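Local coordinates for HTH-type transcriptional repressor NemR (Escherichia coli, PDB 4YZE), which represses transcription of the nemRA-gloA operon by binding the NemR box, and takes part in the response to electrophiles and reactive chlorine species, at residues Leu174-Lys177 and Glu183-Glu186; Leu89-Gln94 and Ala167-Ala172; Ala68-Leu73 and Ile136-Gln141; Glu63-Ala68 and Gly107-Lys112. The protein carries 5 engineered substitutions. One frame throughout, in Å; residues are numbered along the deposited sequence.

Interaction 1 of 4, residues Leu174-Lys177 and Glu183-Glu186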
loop_
_atom_site.group_PDB
_atom_site.type_symbol
_atom_site.label_atom_id
_atom_site.label_comp_id
_atom_site.label_asym_id
_atom_site.label_seq_id
_atom_site.Cartn_x
_atom_site.Cartn_y
_atom_site.Cartn_z
ATOM N N LEU A 174 -4.435 -2.168 0.103
ATOM C CA LEU A 174 -4.111 -1.666 -1.218
ATOM C C LEU A 174 -4.594 -2.674 -2.226
ATOM O O LEU A 174 -5.333 -2.359 -3.164
ATOM C CB LEU A 174 -2.597 -1.503 -1.359
ATOM C CG LEU A 174 -2.067 -0.081 -1.503
ATOM C CD1 LEU A 174 -0.635 -0.080 -2.013
ATOM C CD2 LEU A 174 -2.950 0.694 -2.426
ATOM N N GLN A 175 -4.184 -3.909 -1.998
ATOM C CA GLN A 175 -4.535 -5.004 -2.870
ATOM C C GLN A 175 -6.028 -5.294 -2.887
ATOM O O GLN A 175 -6.563 -5.691 -3.919
ATOM C CB GLN A 175 -3.795 -6.246 -2.406
ATOM C CG GLN A 175 -3.778 -7.330 -3.420
ATOM C CD GLN A 175 -2.746 -8.360 -3.100
ATOM O OE1 GLN A 175 -1.969 -8.208 -2.152
ATOM N NE2 GLN A 175 -2.727 -9.428 -3.880
ATOM N N ALA A 176 -6.700 -5.153 -1.743
ATOM C CA ALA A 176 -8.151 -5.400 -1.713
ATOM C C ALA A 176 -8.814 -4.349 -2.605
ATOM O O ALA A 176 -9.731 -4.634 -3.363
ATOM C CB ALA A 176 -8.687 -5.300 -0.296
ATOM N N LYS A 177 -8.322 -3.120 -2.503
ATOM C CA LYS A 177 -8.924 -1.995 -3.197
ATOM C C LYS A 177 -8.790 -2.192 -4.704
ATOM O O LYS A 177 -9.779 -2.115 -5.448
ATOM C CB LYS A 177 -8.215 -0.715 -2.752
ATOM C CG LYS A 177 -8.705 0.549 -3.380
ATOM C CD LYS A 177 -7.909 1.690 -2.762
ATOM C CE LYS A 177 -8.039 2.981 -3.528
ATOM N NZ LYS A 177 -6.914 3.895 -3.167
ATOM N N GLU A 183 -10.548 -10.762 -0.229
ATOM C CA GLU A 183 -9.652 -11.913 -0.039
ATOM C C GLU A 183 -8.275 -11.533 0.549
ATOM O O GLU A 183 -7.789 -12.216 1.434
ATOM C CB GLU A 183 -9.519 -12.732 -1.332
ATOM C CG GLU A 183 -8.896 -14.110 -1.155
ATOM C CD GLU A 183 -7.378 -14.055 -1.046
ATOM O OE1 GLU A 183 -6.779 -13.088 -1.585
ATOM O OE2 GLU A 183 -6.787 -14.977 -0.423
ATOM N N PRO A 184 -7.655 -10.439 0.076
ATOM C CA PRO A 184 -6.377 -10.088 0.701
ATOM C C PRO A 184 -6.506 -9.790 2.190
ATOM O O PRO A 184 -5.570 -10.101 2.944
ATOM C CB PRO A 184 -5.973 -8.801 -0.045
ATOM C CG PRO A 184 -6.617 -8.933 -1.433
ATOM C CD PRO A 184 -7.928 -9.641 -1.150
ATOM N N LEU A 185 -7.623 -9.195 2.609
ATOM C CA LEU A 185 -7.843 -8.909 4.040
ATOM C C LEU A 185 -8.113 -10.209 4.827
ATOM O O LEU A 185 -7.546 -10.398 5.894
ATOM C CB LEU A 185 -8.972 -7.884 4.250
ATOM C CG LEU A 185 -8.705 -6.554 3.514
ATOM C CD1 LEU A 185 -9.949 -5.634 3.417
ATOM C CD2 LEU A 185 -7.568 -5.828 4.189
ATOM N N GLU A 186 -8.964 -11.098 4.300
ATOM C CA GLU A 186 -9.250 -12.358 4.996
ATOM C C GLU A 186 -7.959 -13.139 5.045
ATOM O O GLU A 186 -7.653 -13.780 6.036
ATOM C CB GLU A 186 -10.348 -13.197 4.308
ATOM C CG GLU A 186 -11.687 -12.495 4.203
ATOM C CD GLU A 186 -12.718 -13.274 3.370
ATOM O OE1 GLU A 186 -12.347 -13.870 2.330
ATOM O OE2 GLU A 186 -13.906 -13.284 3.764
#

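Interaction 2 of 4, residues Leu89-Gln94 and Ala167-Ala172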
loop_
_atom_site.group_PDB
_atom_site.type_symbol
_atom_site.label_atom_id
_atom_site.label_comp_id
_atom_site.label_asym_id
_atom_site.label_seq_id
_atom_site.Cartn_x
_atom_site.Cartn_y
_atom_site.Cartn_z
ATOM N N LEU A 89 -6.331 -9.504 16.826
ATOM C CA LEU A 89 -7.095 -10.085 15.735
ATOM C C LEU A 89 -8.258 -9.168 15.357
ATOM O O LEU A 89 -8.640 -9.086 14.188
ATOM C CB LEU A 89 -7.608 -11.481 16.095
ATOM C CG LEU A 89 -6.513 -12.504 16.393
ATOM C CD1 LEU A 89 -7.098 -13.876 16.638
ATOM C CD2 LEU A 89 -5.490 -12.564 15.275
ATOM N N ALA A 90 -8.812 -8.470 16.347
ATOM C CA ALA A 90 -9.967 -7.616 16.111
ATOM C C ALA A 90 -9.596 -6.428 15.202
ATOM O O ALA A 90 -10.425 -5.934 14.431
ATOM C CB ALA A 90 -10.553 -7.145 17.433
ATOM N N TYR A 91 -8.346 -5.986 15.307
ATOM C CA TYR A 91 -7.803 -4.940 14.455
ATOM C C TYR A 91 -7.948 -5.360 13.010
ATOM O O TYR A 91 -8.425 -4.583 12.183
ATOM C CB TYR A 91 -6.334 -4.702 14.815
ATOM C CG TYR A 91 -5.508 -3.822 13.885
ATOM C CD1 TYR A 91 -5.766 -2.459 13.755
ATOM C CD2 TYR A 91 -4.414 -4.350 13.202
ATOM C CE1 TYR A 91 -4.973 -1.652 12.929
ATOM C CE2 TYR A 91 -3.627 -3.569 12.379
ATOM C CZ TYR A 91 -3.902 -2.217 12.243
ATOM O OH TYR A 91 -3.091 -1.447 11.417
ATOM N N TYR A 92 -7.568 -6.592 12.689
ATOM C CA TYR A 92 -7.779 -7.042 11.322
ATOM C C TYR A 92 -9.244 -7.324 11.007
ATOM O O TYR A 92 -9.680 -7.131 9.866
ATOM C CB TYR A 92 -6.911 -8.245 10.997
ATOM C CG TYR A 92 -5.448 -7.924 10.899
ATOM C CD1 TYR A 92 -4.875 -7.530 9.692
ATOM C CD2 TYR A 92 -4.632 -8.030 12.010
ATOM C CE1 TYR A 92 -3.511 -7.233 9.607
ATOM C CE2 TYR A 92 -3.284 -7.735 11.937
ATOM C CZ TYR A 92 -2.728 -7.349 10.734
ATOM O OH TYR A 92 -1.385 -7.071 10.675
ATOM N N GLN A 93 -10.003 -7.809 11.992
ATOM C CA GLN A 93 -11.407 -8.146 11.736
ATOM C C GLN A 93 -12.224 -6.875 11.483
ATOM O O GLN A 93 -13.090 -6.848 10.609
ATOM C CB GLN A 93 -11.999 -8.974 12.886
ATOM C CG GLN A 93 -13.464 -9.369 12.712
ATOM C CD GLN A 93 -13.707 -10.303 11.537
ATOM O OE1 GLN A 93 -14.481 -9.991 10.626
ATOM N NE2 GLN A 93 -13.057 -11.461 11.558
ATOM N N GLN A 94 -11.930 -5.820 12.239
ATOM C CA GLN A 94 -12.567 -4.515 12.022
ATOM C C GLN A 94 -12.240 -3.948 10.633
ATOM O O GLN A 94 -13.096 -3.374 9.968
ATOM C CB GLN A 94 -12.100 -3.520 13.084
ATOM C CG GLN A 94 -13.219 -2.816 13.839
ATOM C CD GLN A 94 -13.270 -3.220 15.306
ATOM O OE1 GLN A 94 -13.233 -4.407 15.636
ATOM N NE2 GLN A 94 -13.345 -2.231 16.194
ATOM N N ALA A 167 2.615 -3.018 7.980
ATOM C CA ALA A 167 2.921 -3.110 6.550
ATOM C C ALA A 167 1.948 -4.086 5.899
ATOM O O ALA A 167 1.441 -3.847 4.804
ATOM C CB ALA A 167 4.326 -3.560 6.339
ATOM N N LEU A 168 1.661 -5.183 6.596
ATOM C CA LEU A 168 0.754 -6.201 6.047
ATOM C C LEU A 168 -0.657 -5.650 5.838
ATOM O O LEU A 168 -1.293 -5.878 4.793
ATOM C CB LEU A 168 0.701 -7.406 6.991
ATOM C CG LEU A 168 0.369 -8.830 6.537
ATOM C CD1 LEU A 168 -0.376 -9.591 7.635
ATOM C CD2 LEU A 168 -0.380 -8.911 5.249
ATOM N N TRP A 169 -1.155 -4.963 6.859
ATOM C CA TRP A 169 -2.469 -4.322 6.822
ATOM C C TRP A 169 -2.575 -3.319 5.667
ATOM O O TRP A 169 -3.587 -3.261 4.968
ATOM C CB TRP A 169 -2.675 -3.602 8.163
ATOM C CG TRP A 169 -3.919 -2.774 8.277
ATOM C CD1 TRP A 169 -5.141 -3.184 8.733
ATOM C CD2 TRP A 169 -4.056 -1.374 7.970
ATOM N NE1 TRP A 169 -6.030 -2.132 8.713
ATOM C CE2 TRP A 169 -5.391 -1.013 8.247
ATOM C CE3 TRP A 169 -3.180 -0.395 7.489
ATOM C CZ2 TRP A 169 -5.876 0.294 8.051
ATOM C CZ3 TRP A 169 -3.663 0.900 7.293
ATOM C CH2 TRP A 169 -5.000 1.228 7.575
ATOM N N LEU A 170 -1.513 -2.542 5.478
ATOM C CA LEU A 170 -1.440 -1.517 4.437
ATOM C C LEU A 170 -1.466 -2.178 3.064
ATOM O O LEU A 170 -2.269 -1.811 2.187
ATOM C CB LEU A 170 -0.143 -0.678 4.643
ATOM C CG LEU A 170 -0.209 0.846 4.779
ATOM C CD1 LEU A 170 1.195 1.435 4.851
ATOM C CD2 LEU A 170 -0.970 1.489 3.629
ATOM N N GLY A 171 -0.628 -3.194 2.878
ATOM C CA GLY A 171 -0.523 -3.824 1.564
ATOM C C GLY A 171 -1.785 -4.602 1.221
ATOM O O GLY A 171 -2.221 -4.673 0.058
ATOM N N ALA A 172 -2.409 -5.172 2.237
ATOM C CA ALA A 172 -3.582 -5.996 1.972
ATOM C C ALA A 172 -4.736 -5.106 1.569
ATOM O O ALA A 172 -5.530 -5.472 0.702
ATOM C CB ALA A 172 -3.963 -6.866 3.200
#

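Interaction 3 of 4, residues Ala68-Leu73 and Ile136-Gln141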
loop_
_atom_site.group_PDB
_atom_site.type_symbol
_atom_site.label_atom_id
_atom_site.label_comp_id
_atom_site.label_asym_id
_atom_site.label_seq_id
_atom_site.Cartn_x
_atom_site.Cartn_y
_atom_site.Cartn_z
ATOM N N ALA A 68 -8.039 10.952 16.132
ATOM C CA ALA A 68 -9.252 10.183 16.358
ATOM C C ALA A 68 -9.010 8.692 16.162
ATOM O O ALA A 68 -9.489 7.887 16.953
ATOM C CB ALA A 68 -10.361 10.675 15.448
ATOM N N TYR A 69 -8.275 8.328 15.108
ATOM C CA TYR A 69 -7.969 6.925 14.807
ATOM C C TYR A 69 -7.083 6.312 15.887
ATOM O O TYR A 69 -7.227 5.141 16.237
ATOM C CB TYR A 69 -7.269 6.799 13.449
ATOM C CG TYR A 69 -7.058 5.366 12.990
ATOM C CD1 TYR A 69 -8.084 4.647 12.378
ATOM C CD2 TYR A 69 -5.843 4.728 13.167
ATOM C CE1 TYR A 69 -7.894 3.333 11.959
ATOM C CE2 TYR A 69 -5.647 3.411 12.757
ATOM C CZ TYR A 69 -6.667 2.727 12.157
ATOM O OH TYR A 69 -6.455 1.433 11.744
ATOM N N HIS A 70 -6.149 7.108 16.392
ATOM C CA HIS A 70 -5.247 6.648 17.439
ATOM C C HIS A 70 -6.056 6.300 18.694
ATOM O O HIS A 70 -5.759 5.317 19.374
ATOM C CB HIS A 70 -4.193 7.716 17.739
ATOM C CG HIS A 70 -3.152 7.289 18.729
ATOM N ND1 HIS A 70 -1.995 6.633 18.363
ATOM C CD2 HIS A 70 -3.086 7.444 20.074
ATOM C CE1 HIS A 70 -1.262 6.402 19.438
ATOM N NE2 HIS A 70 -1.905 6.880 20.491
ATOM N N GLN A 71 -7.087 7.097 18.969
ATOM C CA GLN A 71 -7.917 6.911 20.154
ATOM C C GLN A 71 -8.775 5.656 19.997
ATOM O O GLN A 71 -8.788 4.800 20.887
ATOM C CB GLN A 71 -8.792 8.149 20.404
ATOM C CG GLN A 71 -9.378 8.253 21.815
ATOM C CD GLN A 71 -8.309 8.357 22.903
ATOM O OE1 GLN A 71 -7.962 7.364 23.546
ATOM N NE2 GLN A 71 -7.785 9.565 23.113
ATOM N N ARG A 72 -9.473 5.539 18.864
ATOM C CA ARG A 72 -10.232 4.318 18.582
ATOM C C ARG A 72 -9.364 3.068 18.764
ATOM O O ARG A 72 -9.748 2.132 19.466
ATOM C CB ARG A 72 -10.794 4.334 17.163
ATOM C CG ARG A 72 -12.089 5.100 16.994
ATOM C CD ARG A 72 -12.752 4.750 15.659
ATOM N NE ARG A 72 -11.924 5.124 14.512
ATOM C CZ ARG A 72 -11.817 6.368 14.044
ATOM N NH1 ARG A 72 -12.474 7.363 14.630
ATOM N NH2 ARG A 72 -11.052 6.623 12.992
ATOM N N LEU A 73 -8.193 3.071 18.135
ATOM C CA LEU A 73 -7.260 1.952 18.205
ATOM C C LEU A 73 -6.805 1.694 19.650
ATOM O O LEU A 73 -6.658 0.545 20.050
ATOM C CB LEU A 73 -6.046 2.230 17.321
ATOM C CG LEU A 73 -5.365 1.067 16.585
ATOM C CD1 LEU A 73 -3.855 1.217 16.590
ATOM C CD2 LEU A 73 -5.780 -0.308 17.097
ATOM N N ILE A 136 1.695 1.841 14.912
ATOM C CA ILE A 136 2.695 0.824 15.105
ATOM C C ILE A 136 3.039 0.707 16.587
ATOM O O ILE A 136 3.137 -0.393 17.122
ATOM C CB ILE A 136 3.949 1.140 14.278
ATOM C CG1 ILE A 136 3.632 0.948 12.783
ATOM C CG2 ILE A 136 5.103 0.251 14.715
ATOM C CD1 ILE A 136 4.664 1.561 11.836
ATOM N N ALA A 137 3.185 1.843 17.257
ATOM C CA ALA A 137 3.548 1.827 18.673
ATOM C C ALA A 137 2.419 1.226 19.518
ATOM O O ALA A 137 2.689 0.540 20.488
ATOM C CB ALA A 137 3.951 3.231 19.171
ATOM N N LEU A 138 1.162 1.443 19.138
ATOM C CA LEU A 138 0.063 0.814 19.867
ATOM C C LEU A 138 0.061 -0.718 19.703
ATOM O O LEU A 138 -0.132 -1.460 20.685
ATOM C CB LEU A 138 -1.282 1.406 19.455
ATOM C CG LEU A 138 -1.581 2.800 20.010
ATOM C CD1 LEU A 138 -2.823 3.384 19.351
ATOM C CD2 LEU A 138 -1.739 2.754 21.534
ATOM N N LEU A 139 0.275 -1.176 18.470
ATOM C CA LEU A 139 0.335 -2.605 18.167
ATOM C C LEU A 139 1.507 -3.259 18.900
ATOM O O LEU A 139 1.393 -4.380 19.405
ATOM C CB LEU A 139 0.471 -2.824 16.657
ATOM C CG LEU A 139 -0.734 -2.442 15.796
ATOM C CD1 LEU A 139 -0.371 -2.434 14.311
ATOM C CD2 LEU A 139 -1.900 -3.375 16.049
ATOM N N SER A 140 2.624 -2.544 18.954
ATOM C CA SER A 140 3.831 -3.005 19.629
ATOM C C SER A 140 3.596 -3.190 21.119
ATOM O O SER A 140 4.020 -4.197 21.694
ATOM C CB SER A 140 4.961 -2.001 19.433
ATOM O OG SER A 140 6.175 -2.543 19.889
ATOM N N GLN A 141 2.924 -2.222 21.742
ATOM C CA GLN A 141 2.650 -2.312 23.170
ATOM C C GLN A 141 1.722 -3.503 23.456
ATOM O O GLN A 141 1.917 -4.233 24.444
ATOM C CB GLN A 141 2.060 -0.998 23.689
ATOM C CG GLN A 141 1.953 -0.923 25.206
ATOM C CD GLN A 141 3.299 -1.115 25.917
ATOM O OE1 GLN A 141 4.178 -0.249 25.846
ATOM N NE2 GLN A 141 3.464 -2.257 26.606
#

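Interaction 4 of 4, residues Glu63-Ala68 and Gly107-Lys112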
loop_
_atom_site.group_PDB
_atom_site.type_symbol
_atom_site.label_atom_id
_atom_site.label_comp_id
_atom_site.label_asym_id
_atom_site.label_seq_id
_atom_site.Cartn_x
_atom_site.Cartn_y
_atom_site.Cartn_z
ATOM N N GLU A 63 -3.909 15.642 11.178
ATOM C CA GLU A 63 -3.690 15.545 12.622
ATOM C C GLU A 63 -5.000 15.201 13.301
ATOM O O GLU A 63 -5.029 14.380 14.207
ATOM C CB GLU A 63 -3.097 16.841 13.190
ATOM C CG GLU A 63 -1.616 17.024 12.876
ATOM C CD GLU A 63 -1.104 18.415 13.212
ATOM O OE1 GLU A 63 -1.919 19.271 13.617
ATOM O OE2 GLU A 63 0.117 18.653 13.069
ATOM N N ARG A 64 -6.087 15.808 12.832
ATOM C CA ARG A 64 -7.405 15.493 13.349
ATOM C C ARG A 64 -7.707 14.024 13.082
ATOM O O ARG A 64 -8.047 13.279 13.996
ATOM C CB ARG A 64 -8.477 16.390 12.712
ATOM C CG ARG A 64 -9.911 15.950 13.003
ATOM C CD ARG A 64 -10.923 17.033 12.615
ATOM N NE ARG A 64 -12.309 16.657 12.900
ATOM C CZ ARG A 64 -13.056 15.898 12.101
ATOM N NH1 ARG A 64 -12.548 15.412 10.972
ATOM N NH2 ARG A 64 -14.309 15.607 12.431
ATOM N N HIS A 65 -7.558 13.610 11.830
ATOM C CA HIS A 65 -7.834 12.237 11.439
ATOM C C HIS A 65 -7.028 11.206 12.243
ATOM O O HIS A 65 -7.572 10.197 12.679
ATOM C CB HIS A 65 -7.540 12.056 9.957
ATOM C CG HIS A 65 -7.501 10.628 9.524
ATOM N ND1 HIS A 65 -8.626 9.948 9.115
ATOM C CD2 HIS A 65 -6.476 9.750 9.430
ATOM C CE1 HIS A 65 -8.297 8.710 8.788
ATOM N NE2 HIS A 65 -6.998 8.566 8.967
ATOM N N TYR A 66 -5.736 11.438 12.426
ATOM C CA TYR A 66 -4.928 10.443 13.117
ATOM C C TYR A 66 -5.191 10.476 14.621
ATOM O O TYR A 66 -5.064 9.454 15.295
ATOM C CB TYR A 66 -3.428 10.604 12.816
ATOM C CG TYR A 66 -3.063 10.185 11.409
ATOM C CD1 TYR A 66 -3.216 8.861 10.985
ATOM C CD2 TYR A 66 -2.572 11.109 10.503
ATOM C CE1 TYR A 66 -2.894 8.479 9.678
ATOM C CE2 TYR A 66 -2.242 10.743 9.199
ATOM C CZ TYR A 66 -2.410 9.433 8.788
ATOM O OH TYR A 66 -2.067 9.099 7.489
ATOM N N ALA A 67 -5.547 11.645 15.151
ATOM C CA ALA A 67 -5.827 11.768 16.585
ATOM C C ALA A 67 -7.004 10.883 16.954
ATOM O O ALA A 67 -6.977 10.156 17.951
ATOM C CB ALA A 67 -6.117 13.212 16.965
ATOM N N ALA A 68 -8.039 10.952 16.132
ATOM C CA ALA A 68 -9.252 10.183 16.358
ATOM C C ALA A 68 -9.010 8.692 16.162
ATOM O O ALA A 68 -9.489 7.887 16.953
ATOM C CB ALA A 68 -10.361 10.675 15.448
ATOM N N GLY A 107 -12.980 3.995 1.328
ATOM C CA GLY A 107 -11.529 4.067 1.271
ATOM C C GLY A 107 -10.845 4.300 2.607
ATOM O O GLY A 107 -11.493 4.473 3.640
ATOM N N CYS A 108 -9.519 4.294 2.587
ATOM C CA CYS A 108 -8.739 4.611 3.776
ATOM C C CYS A 108 -7.810 5.785 3.466
ATOM O O CYS A 108 -7.142 5.794 2.429
ATOM C CB CYS A 108 -7.955 3.377 4.223
ATOM S SG CYS A 108 -6.830 3.630 5.588
ATOM N N LEU A 109 -7.775 6.778 4.355
ATOM C CA LEU A 109 -7.046 8.018 4.075
ATOM C C LEU A 109 -5.555 7.788 3.882
ATOM O O LEU A 109 -4.969 8.301 2.927
ATOM C CB LEU A 109 -7.287 9.075 5.158
ATOM C CG LEU A 109 -6.986 10.527 4.741
ATOM C CD1 LEU A 109 -7.900 10.978 3.608
ATOM C CD2 LEU A 109 -7.095 11.507 5.906
ATOM N N THR A 110 -4.939 7.019 4.778
ATOM C CA THR A 110 -3.509 6.756 4.650
ATOM C C THR A 110 -3.229 6.087 3.312
ATOM O O THR A 110 -2.362 6.535 2.546
ATOM C CB THR A 110 -2.949 5.918 5.819
ATOM O OG1 THR A 110 -2.979 6.697 7.022
ATOM C CG2 THR A 110 -1.510 5.525 5.545
ATOM N N VAL A 111 -4.018 5.060 3.010
ATOM C CA VAL A 111 -3.866 4.313 1.768
ATOM C C VAL A 111 -4.010 5.201 0.537
ATOM O O VAL A 111 -3.177 5.150 -0.370
ATOM C CB VAL A 111 -4.856 3.151 1.681
ATOM C CG1 VAL A 111 -4.514 2.278 0.489
ATOM C CG2 VAL A 111 -4.806 2.321 2.950
ATOM N N LYS A 112 -5.063 6.016 0.507
ATOM C CA LYS A 112 -5.279 6.922 -0.606
ATOM C C LYS A 112 -4.172 7.957 -0.720
ATOM O O LYS A 112 -3.727 8.286 -1.823
ATOM C CB LYS A 112 -6.625 7.630 -0.463
ATOM C CG LYS A 112 -6.998 8.487 -1.660
ATOM C CD LYS A 112 -8.211 7.906 -2.392
ATOM C CE LYS A 112 -8.785 8.879 -3.421
ATOM N NZ LYS A 112 -8.264 8.628 -4.781
HETATM O O HOH W 1 -5.532 5.976 7.941
#

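Interaction 1 of 4, residues Leu174-Lys177 and Glu183-Glu186
The ring of P184 lies against the backbone and first side-chain carbons of Q175 and A176, and this proline, together with A176, buries most of the surface between the two segments. Its CG stands 3.8 Å from the amide N of A176 and at a like distance from CG of Q175, bridging the step between two successive residues. The P184 CB leans the same way and ends 4.1 Å from CB of Q175. No hydrogen bond crosses; the fit is made by carbon atoms and backbone. Q175 holds its CG anti to the backbone N (chi1 -164°), and from there the chain runs on extended, crossing the proline ring at a slant with its methylenes while the amide reaches past it. The two segments are a turn close to the C-terminal end of helix 158-179 and the first turn of helix 183-195, two successive helices joined by a short turn in the TetR-like C-terminal domain of this repressor. At 5.6 Å between the CA atoms of A176 and P184, the backbones come very near, which the small alanine permits. A176 CB turns to L185, touching CD1 of that leucine at 3.9 Å. L185 also packs on T95 and L96 of helix 84-97 and on F99. Q175 also packs on I136 of the second subunit.

Interaction 2 of 4, residues Leu89-Gln94 and Ala167-Ala172
Y91 lays its phenol over the indole of W169 as an offset stack: the tyrosine ring and the five-membered ring are 4.8 Å apart between centroids, with their planes at 22°. The overlap is carried by the outer end of the phenol. The Y91 OH sits above one face of the indole, displaced toward the rim, and comes within 3.5 Å of W169 CG, while CZ of Y91 lies 3.8 Å from CD1 of W169. Both residues carry CG anti to the backbone N (chi1 170° in Y91, 175° in W169), which sends each ring across the gap between the helices, and the long directions of the two side chains meet at about a right angle. Y92 meets the root of the tryptophan: CE1 of Y92 is 4.0 Å from CB of W169, close to the plane of the indole at its edge. The hydroxyl end of Y92 passes L168, with L168 CD1 4.1 Å from Y92 OH, and is hydrogen-bonded to L165 O one turn earlier on the same helix as W169. The indole NE1 of W169 is likewise fixed, by a hydrogen bond to T95 OG1, and the indole also lies against C108, the cysteine central to the chlorine response. Large side chains suit the spacing here, since the axes of the short segments run almost parallel, 11.7 Å apart at closest approach. Both helices belong to the TetR-like C-terminal domain; Y69 of helix 54-79 touches both Y91 and W169, V135 and L139 of helix 122-148 pack on Y91, and V192 of helix 183-195 lies against Y92.

Interaction 3 of 4, residues Ala68-Leu73 and Ile136-Gln141
L138 pushes one methyl, CD1, onto a face of the H70 imidazole and against L73 at the same time. The methyl lies 3.6 Å from the ring centroid and 21° off the ring normal, a CH-pi contact shifted toward the rim, where CE1 of H70 is 3.4 Å from L138 CD1. L73 passes L138 in the opposite direction, with its CD1 3.7 Å from CD1 of L138 and 3.9 Å from L138 CB. The imidazole reaches the leucine because its CG is anti to the backbone N (chi1 -175°), carrying the ring from the flank of its helix toward helix 122-148. With an alanine at H70 the imidazole is gone, and the CD1 methyl of L138 would probably face a gap on that side. Helix 54-79, which leads out of the tetR-type DNA-binding region, is joined here by apolar packing to a long helix of the C-terminal domain, as in the all-helical TetR fold. T74 and L77, further along helix 54-79, extend the surface under L138. Behind L73 stand V135 of helix 122-148 and Y91 of helix 84-97.

Interaction 4 of 4, residues Glu63-Ala68 and Gly107-Lys112
One face of the H65 imidazole receives the CD2 methyl of L109, 3.9 Å from the ring centroid and 14° off its normal, a CH-pi contact. At the edge of the same ring, in its plane, lie CE1 of Y66 and a water molecule; the neighbouring Y66 ring in turn has CD2 of H65 over one of its faces. T110 OG1 meets the Y66 ring at its edge and near its plane, and the two hydroxyls, Y66 OH and T110 OG1, form a short hydrogen bond of 2.6 Å. The water joins both halves, hydrogen-bonded to H65 NE2 at 3.1 Å and to T110 OG1 at 2.8 Å. T110 has OG1 anti to the carbonyl carbon (chi1 -68°), a setting that turns the hydroxyl to both partners and leaves CG2 to one side. Helix 54-79, which follows the predicted helix-turn-helix motif, is thus tied to the first turn of helix 109-114, whose N-cap is C108, the cysteine with a central role in the response to reactive chlorine species. Replacing H65 with a leucine would probably leave the water without its imidazole partner and E20 without the hydrogen bond it shares with ND1. That bond, from ND1 of H65 to E20 OE1, and the salt bridge of R64 with E13 bring in helix 10-26.

From the N terminus, helix 54-79 is used twice, first in interaction 4 and then in interaction 3, which share A68. Interaction 4 closes a loop of 38 residues onto helix 109-114; interaction 3 closes one of 62 onto helix 122-148. Interaction 2 opens at 89-94, before either has closed, and shuts only at 167-172, so that 2, 3 and 4 cross one another along the chain. Interaction 1 follows in series, a short corner at the end of helix 158-179. Interactions 3 and 4 tie helix 54-79, on the DNA-binding side, to the C-terminal domain, and 3 meets 2 at Y69. Within that domain, interaction 1 touches 2 through P184 on A172 and 4 through L174 on V111.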